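Local coordinates for protein probable Rab-related GTPase (Acanthamoeba polyphaga mimivirus, PDB 5XC5) that binds GTP and magnesium as a viral small GTPase of the Rab family and may be involved in protein transport, at residues I121-D124 with K125-R129. The protein carries 1 engineered substitution. Numbering follows the deposited sequence.
Sequences IDID and KNNWR. With GTP (guanosine-5'-triphosphate), chain B.
W128 turns its indole back alongside the preceding loop, meeting D124, I123 and I121 in turn. From CB, chi1 (-63°) sets CG anti to the carbonyl carbon, beside the backbone N, and together with the ring's own turn about CB-CG this brings CD1 to 3.3 Å from D124 O. The next atom, NE1, donates a hydrogen bond to I123 O (2.9 Å); that oxygen lies close to the indole plane, whereas the nitrogen sits well above the plane of the I123 carbonyl. Farther along, CZ2 packs on I121 CB (3.7 Å), and CH2 at the tip reaches I121 CG2. One face of the indole is covered by K125, whose chain bends at chi2 (67°) and sets CD over the ring centre.

The turn between D124 and N127 is closed by N127 N bonding to D124 O (2.9 Å), with N127 CB also resting on I123 CG2.

D122, turned the other way, holds the guanine: OD1 accepts from GTP N1 in a nearly straight bond (2.7 Å, 172°) and OD2 from N2 (2.9 Å), the pairing by which the NKxD motif of small GTPases reads the base. S150 also bonds to OD1. The whole turn lies at the surface in the connection between strand 113-119 and helix 132-141, where I121 and W128 both rest on F148 of the edge strand 145-148 and W128 also touches V88, just beyond strand 81-87.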
loop_
_atom_site.group_PDB
_atom_site.type_symbol
_atom_site.label_atom_id
_atom_site.label_comp_id
_atom_site.label_asym_id
_atom_site.label_seq_id
_atom_site.Cartn_x
_atom_site.Cartn_y
_atom_site.Cartn_z
ATOM N N ILE A 121 7.762 -10.959 -0.130
ATOM C CA ILE A 121 7.652 -12.321 -0.649
ATOM C C ILE A 121 8.998 -12.941 -1.003
ATOM O O ILE A 121 9.067 -14.156 -1.204
ATOM C CB ILE A 121 6.657 -12.395 -1.830
ATOM C CG1 ILE A 121 7.211 -11.656 -3.059
ATOM C CG2 ILE A 121 5.292 -11.897 -1.399
ATOM C CD1 ILE A 121 6.250 -11.611 -4.249
ATOM N N ASP A 122 10.060 -12.138 -1.102
ATOM C CA ASP A 122 11.394 -12.674 -1.344
ATOM C C ASP A 122 11.865 -13.558 -0.203
ATOM O O ASP A 122 12.707 -14.433 -0.423
ATOM C CB ASP A 122 12.388 -11.529 -1.541
ATOM C CG ASP A 122 12.389 -10.559 -0.370
ATOM O OD1 ASP A 122 11.408 -9.795 -0.241
ATOM O OD2 ASP A 122 13.356 -10.555 0.424
ATOM N N ILE A 123 11.343 -13.351 1.009
ATOM C CA ILE A 123 11.743 -14.165 2.149
ATOM C C ILE A 123 11.300 -15.603 1.919
ATOM O O ILE A 123 10.227 -15.860 1.358
ATOM C CB ILE A 123 11.138 -13.573 3.434
ATOM C CG1 ILE A 123 11.718 -12.178 3.686
ATOM C CG2 ILE A 123 11.364 -14.513 4.626
ATOM C CD1 ILE A 123 11.109 -11.443 4.852
ATOM N N ASP A 124 12.141 -16.548 2.333
ATOM C CA ASP A 124 11.857 -17.970 2.204
ATOM C C ASP A 124 10.432 -18.279 2.637
ATOM O O ASP A 124 9.982 -17.843 3.695
ATOM C CB ASP A 124 12.837 -18.734 3.097
ATOM C CG ASP A 124 14.273 -18.548 2.676
ATOM O OD1 ASP A 124 14.496 -18.025 1.569
ATOM O OD2 ASP A 124 15.174 -18.931 3.455
ATOM N N LYS A 125 9.737 -19.056 1.805
ATOM C CA LYS A 125 8.332 -19.361 2.032
ATOM C C LYS A 125 8.099 -20.030 3.382
ATOM O O LYS A 125 7.057 -19.814 4.004
ATOM C CB LYS A 125 7.830 -20.244 0.885
ATOM C CG LYS A 125 6.389 -20.699 0.995
ATOM C CD LYS A 125 5.409 -19.543 0.862
ATOM C CE LYS A 125 4.004 -20.081 0.663
ATOM N NZ LYS A 125 2.971 -19.017 0.692
ATOM N N ASN A 126 9.046 -20.841 3.864
ATOM C CA ASN A 126 8.784 -21.499 5.140
ATOM C C ASN A 126 8.881 -20.551 6.332
ATOM O O ASN A 126 8.558 -20.958 7.450
ATOM C CB ASN A 126 9.641 -22.754 5.332
ATOM C CG ASN A 126 11.117 -22.464 5.328
ATOM O OD1 ASN A 126 11.546 -21.319 5.472
ATOM N ND2 ASN A 126 11.919 -23.516 5.175
ATOM N N ASN A 127 9.308 -19.305 6.122
ATOM C CA ASN A 127 9.284 -18.296 7.170
ATOM C C ASN A 127 8.063 -17.396 7.111
ATOM O O ASN A 127 7.907 -16.553 7.995
ATOM C CB ASN A 127 10.536 -17.418 7.110
ATOM C CG ASN A 127 11.780 -18.149 7.540
ATOM O OD1 ASN A 127 11.731 -19.031 8.396
ATOM N ND2 ASN A 127 12.912 -17.788 6.944
ATOM N N TRP A 128 7.208 -17.523 6.095
ATOM C CA TRP A 128 5.973 -16.749 6.118
ATOM C C TRP A 128 5.108 -17.211 7.278
ATOM O O TRP A 128 5.077 -18.397 7.627
ATOM C CB TRP A 128 5.167 -16.915 4.828
ATOM C CG TRP A 128 5.833 -16.437 3.565
ATOM C CD1 TRP A 128 7.159 -16.202 3.360
ATOM C CD2 TRP A 128 5.181 -16.169 2.320
ATOM N NE1 TRP A 128 7.372 -15.796 2.063
ATOM C CE2 TRP A 128 6.171 -15.768 1.408
ATOM C CE3 TRP A 128 3.849 -16.215 1.895
ATOM C CZ2 TRP A 128 5.877 -15.434 0.091
ATOM C CZ3 TRP A 128 3.561 -15.877 0.586
ATOM C CH2 TRP A 128 4.568 -15.500 -0.298
ATOM N N ARG A 129 4.382 -16.267 7.866
ATOM C CA ARG A 129 3.490 -16.565 8.977
ATOM C C ARG A 129 2.027 -16.355 8.607
ATOM O O ARG A 129 1.157 -16.353 9.489
ATOM C CB ARG A 129 3.881 -15.747 10.210
ATOM C CG ARG A 129 5.272 -16.111 10.758
ATOM C CD ARG A 129 5.521 -15.487 12.124
ATOM N NE ARG A 129 6.725 -15.997 12.788
ATOM C CZ ARG A 129 7.906 -15.383 12.792
ATOM N NH1 ARG A 129 8.076 -14.235 12.147
ATOM N NH2 ARG A 129 8.932 -15.924 13.440
HETATM P PG GTP B . 7.394 2.782 8.713
HETATM O O1G GTP B . 7.709 4.051 7.945
HETATM O O2G GTP B . 8.136 2.711 10.014
HETATM O O3G GTP B . 5.906 2.568 8.890
HETATM O O3B GTP B . 7.969 1.476 7.901
HETATM P PB GTP B . 7.793 1.144 6.322
HETATM O O1B GTP B . 7.862 2.410 5.491
HETATM O O2B GTP B . 6.549 0.328 6.109
HETATM O O3A GTP B . 8.995 0.114 5.995
HETATM P PA GTP B . 10.405 0.492 5.279
HETATM O O1A GTP B . 10.195 0.755 3.784
HETATM O O2A GTP B . 11.128 1.596 6.079
HETATM O "O5'" GTP B . 11.175 -0.934 5.402
HETATM C "C5'" GTP B . 11.506 -1.484 6.660
HETATM C "C4'" GTP B . 12.644 -2.489 6.490
HETATM O "O4'" GTP B . 12.144 -3.580 5.731
HETATM C "C3'" GTP B . 13.842 -1.938 5.739
HETATM O "O3'" GTP B . 15.042 -2.442 6.308
HETATM C "C2'" GTP B . 13.674 -2.501 4.345
HETATM O "O2'" GTP B . 14.900 -2.662 3.669
HETATM C "C1'" GTP B . 12.983 -3.822 4.617
HETATM N N9 GTP B . 12.166 -4.194 3.454
HETATM C C8 GTP B . 11.295 -3.403 2.752
HETATM N N7 GTP B . 10.738 -4.130 1.762
HETATM C C5 GTP B . 11.255 -5.385 1.825
HETATM C C6 GTP B . 11.045 -6.531 1.067
HETATM O O6 GTP B . 10.262 -6.588 0.101
HETATM N N1 GTP B . 11.759 -7.652 1.418
HETATM C C2 GTP B . 12.637 -7.671 2.481
HETATM N N2 GTP B . 13.280 -8.800 2.753
HETATM N N3 GTP B . 12.847 -6.545 3.243
HETATM C C4 GTP B . 12.155 -5.431 2.891
HETATM O O HOH W 1 14.452 -20.704 5.648
#